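Alanine racemase, biosynthetic (Pseudomonas aeruginosa PAO1, PDB 6A2F) belongs to the alanine racemase family of enzymes, which join a TIM-barrel domain carrying a pyridoxal phosphate cofactor to a mainly beta C-terminal domain. Local coordinates at residues Q239-R244 with M302-V307; D275-P278 with G284-V287; R292-A297 with S310-A315. All blocks are in the same frame, centred on the assembly; numbering follows the deposited sequence.

Contact 1: residues Q239-R244 with M302-V307. With DLY (D-lysine), chain D.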
loop_
_atom_site.group_PDB
_atom_site.type_symbol
_atom_site.label_atom_id
_atom_site.label_comp_id
_atom_site.label_asym_id
_atom_site.label_seq_id
_atom_site.Cartn_x
_atom_site.Cartn_y
_atom_site.Cartn_z
ATOM N N GLN A 239 -6.162 5.326 17.223
ATOM C CA GLN A 239 -7.048 5.509 18.365
ATOM C C GLN A 239 -8.403 4.857 18.165
ATOM O O GLN A 239 -8.855 4.671 17.032
ATOM C CB GLN A 239 -7.265 6.998 18.645
ATOM C CG GLN A 239 -6.361 7.580 19.719
ATOM C CD GLN A 239 -6.460 9.090 19.795
ATOM O OE1 GLN A 239 -7.559 9.656 19.772
ATOM N NE2 GLN A 239 -5.308 9.756 19.880
ATOM N N LEU A 240 -9.044 4.518 19.280
ATOM C CA LEU A 240 -10.453 4.152 19.276
ATOM C C LEU A 240 -11.268 5.412 19.032
ATOM O O LEU A 240 -11.143 6.387 19.773
ATOM C CB LEU A 240 -10.855 3.517 20.608
ATOM C CG LEU A 240 -10.292 2.147 20.988
ATOM C CD1 LEU A 240 -10.824 1.768 22.359
ATOM C CD2 LEU A 240 -10.642 1.080 19.958
ATOM N N ILE A 241 -12.081 5.386 17.978
ATOM C CA ILE A 241 -12.911 6.529 17.580
ATOM C C ILE A 241 -14.397 6.227 17.784
ATOM O O ILE A 241 -15.256 7.111 17.639
ATOM C CB ILE A 241 -12.640 6.971 16.121
ATOM C CG1 ILE A 241 -12.983 5.844 15.130
ATOM C CG2 ILE A 241 -11.194 7.425 15.970
ATOM C CD1 ILE A 241 -12.946 6.248 13.667
ATOM N N SER A 242 -14.687 4.969 18.116
ATOM C CA SER A 242 -16.047 4.530 18.407
ATOM C C SER A 242 -16.048 3.269 19.260
ATOM O O SER A 242 -15.116 2.462 19.201
ATOM C CB SER A 242 -16.826 4.286 17.114
ATOM O OG SER A 242 -18.175 3.971 17.396
ATOM N N LEU A 243 -17.105 3.115 20.053
ATOM C CA LEU A 243 -17.288 1.941 20.892
ATOM C C LEU A 243 -18.774 1.591 20.946
ATOM O O LEU A 243 -19.614 2.462 21.188
ATOM C CB LEU A 243 -16.719 2.206 22.285
ATOM C CG LEU A 243 -16.500 1.079 23.300
ATOM C CD1 LEU A 243 -16.080 -0.236 22.659
ATOM C CD2 LEU A 243 -15.458 1.538 24.305
ATOM N N ARG A 244 -19.086 0.320 20.690
ATOM C CA ARG A 244 -20.467 -0.154 20.549
ATOM C C ARG A 244 -20.750 -1.432 21.329
ATOM O O ARG A 244 -19.855 -2.246 21.568
ATOM C CB ARG A 244 -20.802 -0.429 19.079
ATOM C CG ARG A 244 -21.161 0.790 18.254
ATOM C CD ARG A 244 -22.115 0.416 17.129
ATOM N NE ARG A 244 -23.508 0.778 17.422
ATOM C CZ ARG A 244 -24.450 -0.061 17.863
ATOM N NH1 ARG A 244 -24.176 -1.343 18.077
ATOM N NH2 ARG A 244 -25.681 0.384 18.088
ATOM N N MET A 302 -11.517 0.907 4.200
ATOM C CA MET A 302 -10.513 1.831 3.662
ATOM C C MET A 302 -9.835 2.695 4.731
ATOM O O MET A 302 -8.612 2.860 4.721
ATOM C CB MET A 302 -11.136 2.712 2.574
ATOM C CG MET A 302 -10.157 3.583 1.802
ATOM S SD MET A 302 -10.864 4.332 0.321
ATOM C CE MET A 302 -10.976 2.889 -0.735
ATOM N N ASP A 303 -10.628 3.280 5.609
ATOM C CA ASP A 303 -10.081 4.135 6.638
ATOM C C ASP A 303 -10.290 3.620 8.050
ATOM O O ASP A 303 -9.803 4.219 8.997
ATOM C CB ASP A 303 -10.691 5.532 6.502
ATOM C CG ASP A 303 -10.700 6.024 5.074
ATOM O OD1 ASP A 303 -9.653 6.492 4.610
ATOM O OD2 ASP A 303 -11.749 5.949 4.415
ATOM N N MET A 304 -11.053 2.543 8.194
ATOM C CA MET A 304 -11.387 2.043 9.522
ATOM C C MET A 304 -11.156 0.560 9.768
ATOM O O MET A 304 -11.148 -0.254 8.852
ATOM C CB MET A 304 -12.836 2.404 9.864
ATOM C CG MET A 304 -13.083 3.898 9.983
ATOM S SD MET A 304 -14.823 4.355 10.050
ATOM C CE MET A 304 -15.325 4.106 8.354
ATOM N N LEU A 305 -10.942 0.239 11.040
ATOM C CA LEU A 305 -10.724 -1.127 11.492
ATOM C C LEU A 305 -11.520 -1.342 12.775
ATOM O O LEU A 305 -11.747 -0.402 13.536
ATOM C CB LEU A 305 -9.235 -1.381 11.738
ATOM C CG LEU A 305 -8.882 -2.443 12.784
ATOM C CD1 LEU A 305 -7.387 -2.719 12.786
ATOM C CD2 LEU A 305 -9.356 -2.024 14.167
ATOM N N ALA A 306 -11.941 -2.578 13.014
ATOM C CA ALA A 306 -12.717 -2.903 14.212
ATOM C C ALA A 306 -12.045 -3.968 15.072
ATOM O O ALA A 306 -11.435 -4.894 14.556
ATOM C CB ALA A 306 -14.131 -3.322 13.842
ATOM N N VAL A 307 -12.156 -3.821 16.388
ATOM C CA VAL A 307 -11.524 -4.757 17.322
ATOM C C VAL A 307 -12.511 -5.247 18.376
ATOM O O VAL A 307 -13.419 -4.512 18.777
ATOM C CB VAL A 307 -10.287 -4.145 18.024
ATOM C CG1 VAL A 307 -9.188 -3.853 17.012
ATOM C CG2 VAL A 307 -10.656 -2.884 18.797
HETATM N N DLY D . -16.579 2.312 5.923
HETATM C CA DLY D . -15.747 2.846 4.800
HETATM C C DLY D . -14.508 3.537 5.316
HETATM O O DLY D . -14.337 4.744 5.144
HETATM C CB DLY D . -15.355 1.691 3.883
HETATM C CG DLY D . -15.305 2.072 2.406
HETATM C CD DLY D . -14.264 1.241 1.667
HETATM C CE DLY D . -14.808 -0.120 1.247
HETATM N NZ DLY D . -13.921 -1.143 1.758
HETATM O OXT DLY D . -13.620 2.935 5.923
#
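Leu240 and Val307 meet through single methyl groups, CD2 of the leucine lying 4.1 Å from CG2 of the valine, and Ile241 repeats the theme by bringing CD1 to 4.4 Å from CG of Met304. These apolar touches are the whole of the direct link, and they are light. The two side chains of the first pair pass each other at a slant, inside the beta-rich C-terminal domain, where strand 264-269 pairs with both strands concerned. Opposite Thr268 of that strand, Ile241 and Ser242 form a classic beta bulge. Ser242 OG is hydrogen-bonded to Arg130 O of the second subunit, which places the contact at the subunit interface.

The ligand chemistry belongs to the 302-307 segment. Asp303 N donates to OXT of D-lysine over 3.0 Å in a nearly straight bond (167°). Met304 bends at its thioether (chi3 -74°), which carries CE over the face of the ligand carboxylate, 3.2 Å from D-lysine C. Ser301 and Tyr273 add further hydrogen bonds to the ligand, while OD1 of Asp303 is engaged in a salt bridge to Arg351.

Met304 thus links strand 234-246 to the pocket, and the carboxylate has an apolar neighbour in its CE and a polar one in Asp303 N.

Contact 2: residues D275-P278 with G284-V287; sequences DGYP and GTPV
Tyr277 reaches across to Thr285 and Pro286 within the mainly beta C-terminal domain, in the connection that leads from strand 264-269 to strand 286-289. The contact is an example of a buried phenol whose hydroxyl is joined to a strand backbone through a water.

At the start of the first segment, Asp275 fixes the loop to its surroundings: OD1 forms salt bridges with Arg2 and Arg351, and OD2 accepts a hydrogen bond from Gly272 N. Gly276 then turns the chain with a positive phi (121°), a conformation in which a beta carbon would crowd the preceding carbonyl oxygen.

Tyr277 follows and carries the contact. Its ring extends with CG anti to the backbone N (chi1 -152°), pointing the hydroxyl at the second segment, while its own carbonyl oxygen is bonded to Lys347 of the second subunit. Thr285 approaches from the opposite direction and sets CG2 3.5 Å from Tyr277 OH; the threonine's hydroxyl is turned elsewhere and bonded to Pro282 O. Val333 of helix 330-336 and Leu296 of strand 292-296 also touch the tyrosine side chain, so it has neighbours on both a helix and the sheet. Next in the chain, Pro278 lays CD over one face of the tyrosine ring, 3.4 Å above its plane and offset toward the rim.

The phenol does not bond Pro286 O directly, since Tyr277 OH stays 4.4 Å from it. A water in the plane of the ring bridges the two, accepting from Tyr277 OH at 2.7 Å and donating to Pro286 O at 2.7 Å.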
loop_
_atom_site.group_PDB
_atom_site.type_symbol
_atom_site.label_atom_id
_atom_site.label_comp_id
_atom_site.label_asym_id
_atom_site.label_seq_id
_atom_site.Cartn_x
_atom_site.Cartn_y
_atom_site.Cartn_z
ATOM N N ASP A 275 -4.366 3.214 4.508
ATOM C CA ASP A 275 -3.224 3.642 5.310
ATOM C C ASP A 275 -2.052 2.671 5.151
ATOM O O ASP A 275 -0.930 2.971 5.553
ATOM C CB ASP A 275 -3.620 3.771 6.778
ATOM C CG ASP A 275 -4.792 4.720 6.987
ATOM O OD1 ASP A 275 -4.682 5.911 6.604
ATOM O OD2 ASP A 275 -5.821 4.273 7.547
ATOM N N GLY A 276 -2.319 1.515 4.550
ATOM C CA GLY A 276 -1.302 0.492 4.351
ATOM C C GLY A 276 -1.640 -0.835 5.009
ATOM O O GLY A 276 -1.000 -1.853 4.725
ATOM N N TYR A 277 -2.641 -0.822 5.890
ATOM C CA TYR A 277 -3.058 -2.027 6.589
ATOM C C TYR A 277 -3.600 -3.061 5.594
ATOM O O TYR A 277 -4.248 -2.692 4.610
ATOM C CB TYR A 277 -4.100 -1.700 7.669
ATOM C CG TYR A 277 -4.075 -2.687 8.817
ATOM C CD1 TYR A 277 -3.215 -2.501 9.899
ATOM C CD2 TYR A 277 -4.885 -3.820 8.808
ATOM C CE1 TYR A 277 -3.170 -3.411 10.941
ATOM C CE2 TYR A 277 -4.847 -4.734 9.845
ATOM C CZ TYR A 277 -3.986 -4.523 10.909
ATOM O OH TYR A 277 -3.942 -5.426 11.941
ATOM N N PRO A 278 -3.304 -4.356 5.820
ATOM C CA PRO A 278 -3.851 -5.385 4.920
ATOM C C PRO A 278 -5.372 -5.445 4.991
ATOM O O PRO A 278 -5.927 -5.598 6.081
ATOM C CB PRO A 278 -3.242 -6.683 5.457
ATOM C CG PRO A 278 -1.978 -6.249 6.123
ATOM C CD PRO A 278 -2.295 -4.912 6.742
ATOM N N GLY A 284 -8.870 -12.441 14.518
ATOM C CA GLY A 284 -7.788 -12.963 15.351
ATOM C C GLY A 284 -6.432 -12.313 15.121
ATOM O O GLY A 284 -5.460 -12.640 15.811
ATOM N N THR A 285 -6.359 -11.412 14.140
ATOM C CA THR A 285 -5.167 -10.595 13.923
ATOM C C THR A 285 -4.966 -9.724 15.167
ATOM O O THR A 285 -5.895 -9.040 15.602
ATOM C CB THR A 285 -5.300 -9.722 12.659
ATOM O OG1 THR A 285 -5.460 -10.564 11.515
ATOM C CG2 THR A 285 -4.074 -8.853 12.462
ATOM N N PRO A 286 -3.761 -9.772 15.759
ATOM C CA PRO A 286 -3.522 -9.094 17.032
ATOM C C PRO A 286 -3.430 -7.572 16.921
ATOM O O PRO A 286 -3.005 -7.031 15.885
ATOM C CB PRO A 286 -2.178 -9.671 17.484
ATOM C CG PRO A 286 -1.486 -10.037 16.216
ATOM C CD PRO A 286 -2.578 -10.527 15.306
ATOM N N VAL A 287 -3.838 -6.902 17.998
ATOM C CA VAL A 287 -3.711 -5.457 18.134
ATOM C C VAL A 287 -3.516 -5.102 19.616
ATOM O O VAL A 287 -3.846 -5.902 20.499
ATOM C CB VAL A 287 -4.934 -4.732 17.521
ATOM C CG1 VAL A 287 -6.009 -4.464 18.568
ATOM C CG2 VAL A 287 -4.505 -3.445 16.842
HETATM O O HOH W 1 -2.670 -4.924 14.229
#

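Contact 3: residues R292-A297 with S310-A315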
loop_
_atom_site.group_PDB
_atom_site.type_symbol
_atom_site.label_atom_id
_atom_site.label_comp_id
_atom_site.label_asym_id
_atom_site.label_seq_id
_atom_site.Cartn_x
_atom_site.Cartn_y
_atom_site.Cartn_z
ATOM N N ARG A 292 -2.767 -3.199 25.829
ATOM C CA ARG A 292 -3.315 -4.528 26.116
ATOM C C ARG A 292 -3.699 -5.292 24.848
ATOM O O ARG A 292 -4.266 -4.727 23.912
ATOM C CB ARG A 292 -4.519 -4.425 27.062
ATOM C CG ARG A 292 -4.235 -3.743 28.400
ATOM C CD ARG A 292 -3.659 -4.694 29.442
ATOM N NE ARG A 292 -4.482 -5.895 29.626
ATOM C CZ ARG A 292 -5.588 -5.964 30.371
ATOM N NH1 ARG A 292 -6.043 -4.898 31.026
ATOM N NH2 ARG A 292 -6.251 -7.111 30.458
ATOM N N ARG A 293 -3.390 -6.583 24.832
ATOM C CA ARG A 293 -3.620 -7.425 23.660
ATOM C C ARG A 293 -5.110 -7.649 23.378
ATOM O O ARG A 293 -5.893 -7.926 24.291
ATOM C CB ARG A 293 -2.884 -8.756 23.824
ATOM C CG ARG A 293 -2.613 -9.499 22.528
ATOM C CD ARG A 293 -1.667 -10.670 22.754
ATOM N NE ARG A 293 -0.271 -10.348 22.450
ATOM C CZ ARG A 293 0.303 -10.522 21.259
ATOM N NH1 ARG A 293 1.579 -10.208 21.084
ATOM N NH2 ARG A 293 -0.395 -11.008 20.238
ATOM N N ALA A 294 -5.485 -7.504 22.108
ATOM C CA ALA A 294 -6.856 -7.714 21.638
ATOM C C ALA A 294 -6.827 -8.112 20.163
ATOM O O ALA A 294 -5.784 -8.014 19.513
ATOM C CB ALA A 294 -7.695 -6.461 21.841
ATOM N N ILE A 295 -7.966 -8.553 19.632
ATOM C CA ILE A 295 -8.020 -9.075 18.262
ATOM C C ILE A 295 -9.030 -8.361 17.358
ATOM O O ILE A 295 -9.982 -7.743 17.834
ATOM C CB ILE A 295 -8.249 -10.608 18.239
ATOM C CG1 ILE A 295 -9.552 -10.985 18.965
ATOM C CG2 ILE A 295 -7.032 -11.334 18.815
ATOM C CD1 ILE A 295 -9.905 -12.459 18.904
ATOM N N LEU A 296 -8.801 -8.450 16.050
ATOM C CA LEU A 296 -9.665 -7.820 15.054
ATOM C C LEU A 296 -11.015 -8.511 14.939
ATOM O O LEU A 296 -11.129 -9.719 15.156
ATOM C CB LEU A 296 -8.998 -7.805 13.674
ATOM C CG LEU A 296 -7.772 -6.941 13.367
ATOM C CD1 LEU A 296 -7.634 -6.785 11.860
ATOM C CD2 LEU A 296 -7.845 -5.573 14.016
ATOM N N ALA A 297 -12.029 -7.725 14.583
ATOM C CA ALA A 297 -13.374 -8.236 14.353
ATOM C C ALA A 297 -13.999 -7.537 13.154
ATOM O O ALA A 297 -14.236 -6.327 13.186
ATOM C CB ALA A 297 -14.234 -8.047 15.591
ATOM N N SER A 310 -14.420 -6.975 24.153
ATOM C CA SER A 310 -15.247 -7.652 25.162
ATOM C C SER A 310 -14.511 -8.002 26.459
ATOM O O SER A 310 -15.112 -7.978 27.531
ATOM C CB SER A 310 -15.881 -8.910 24.573
ATOM O OG SER A 310 -16.724 -8.584 23.482
ATOM N N ASP A 311 -13.221 -8.320 26.351
ATOM C CA ASP A 311 -12.392 -8.674 27.505
ATOM C C ASP A 311 -11.534 -7.503 27.984
ATOM O O ASP A 311 -10.625 -7.679 28.800
ATOM C CB ASP A 311 -11.510 -9.887 27.186
ATOM C CG ASP A 311 -12.309 -11.076 26.684
ATOM O OD1 ASP A 311 -13.314 -11.447 27.326
ATOM O OD2 ASP A 311 -11.933 -11.644 25.640
ATOM N N LEU A 312 -11.823 -6.309 27.471
ATOM C CA LEU A 312 -11.189 -5.088 27.961
ATOM C C LEU A 312 -12.252 -4.049 28.341
ATOM O O LEU A 312 -12.448 -3.066 27.623
ATOM C CB LEU A 312 -10.200 -4.534 26.926
ATOM C CG LEU A 312 -9.046 -5.445 26.486
ATOM C CD1 LEU A 312 -8.346 -4.868 25.265
ATOM C CD2 LEU A 312 -8.047 -5.698 27.606
ATOM N N PRO A 313 -12.941 -4.265 29.482
ATOM C CA PRO A 313 -14.097 -3.441 29.869
ATOM C C PRO A 313 -13.755 -1.972 30.097
ATOM O O PRO A 313 -14.626 -1.112 29.965
ATOM C CB PRO A 313 -14.566 -4.075 31.188
ATOM C CG PRO A 313 -13.899 -5.410 31.258
ATOM C CD PRO A 313 -12.604 -5.250 30.525
ATOM N N GLU A 314 -12.496 -1.696 30.430
ATOM C CA GLU A 314 -12.057 -0.338 30.747
ATOM C C GLU A 314 -11.623 0.495 29.530
ATOM O O GLU A 314 -11.342 1.692 29.660
ATOM C CB GLU A 314 -10.955 -0.362 31.819
ATOM C CG GLU A 314 -11.455 -0.664 33.234
ATOM C CD GLU A 314 -12.202 0.499 33.885
ATOM O OE1 GLU A 314 -12.631 1.437 33.177
ATOM O OE2 GLU A 314 -12.367 0.478 35.125
ATOM N N ALA A 315 -11.581 -0.132 28.356
ATOM C CA ALA A 315 -11.251 0.568 27.114
ATOM C C ALA A 315 -12.297 1.636 26.792
ATOM O O ALA A 315 -13.498 1.390 26.908
ATOM C CB ALA A 315 -11.122 -0.421 25.965
#
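Leu312 O accepts a hydrogen bond from Ala315 N at 3.1 Å, closing a type I beta turn, and the side chain of the same Leu312 is what reaches strand 292-296. The contact belongs to the C-terminal beta domain: the turn lies in the loop joining strand 305-308 to strand 320-322, and its Leu312 side chain packs against strand 292-296. It illustrates how one leucine can join two segments by packing alone, although the same loop is also hydrogen-bonded to strand 264-269 through Ser310 OG and Arg265 N.

The two methyl branches of Leu312 divide the work. CD1 goes to the strand itself, 3.8 Å from Ala294 CB, with Arg293 O also close by at 4.0 Å. Ala294 is buried and offers only a methyl, so the leucine comes close to the strand backbone.

The other branch rests in the bend of Arg292. This arginine turns at both chi2 (-84°) and chi3 (-53°), curling its chain so that the guanidinium lies over Leu312 CD2. That methyl consequently touches Arg292 twice, at CB, 3.8 Å from Leu312 CD2, and on one face of the guanidinium.

The charged ends of two neighbours turn to other partners: Arg293, whose CB points away from the loop, forms a salt bridge with Glu332, and Asp311 forms one with Arg262. Over the guanidinium the fit is centred: Leu312 CD2 sits 3.6 Å above the plane of the Arg292 group, and its distance to Arg292 NH2 is 3.7 Å.

How the contacts relate
Following the chain from the N terminus, contact 1 opens first, at 239-244, and does not close until 302-307. Contact 2 both opens and closes within that span, so it is wholly enclosed by contact 1. Contact 3 opens at 292-297, still before contact 1 has closed, and ends at 310-315; contacts 1 and 3 therefore cross, whereas contacts 2 and 3 follow in series. Each contact has at least one segment on one mixed sheet, where strand 292-296 pairs with 286-289 on one flank and 305-308 on the other. Val287 packs on Val307 between contacts 1 and 2. Together they tie the ligand-binding loop, the Tyr277 loop and the 310-315 turn to a common beta framework.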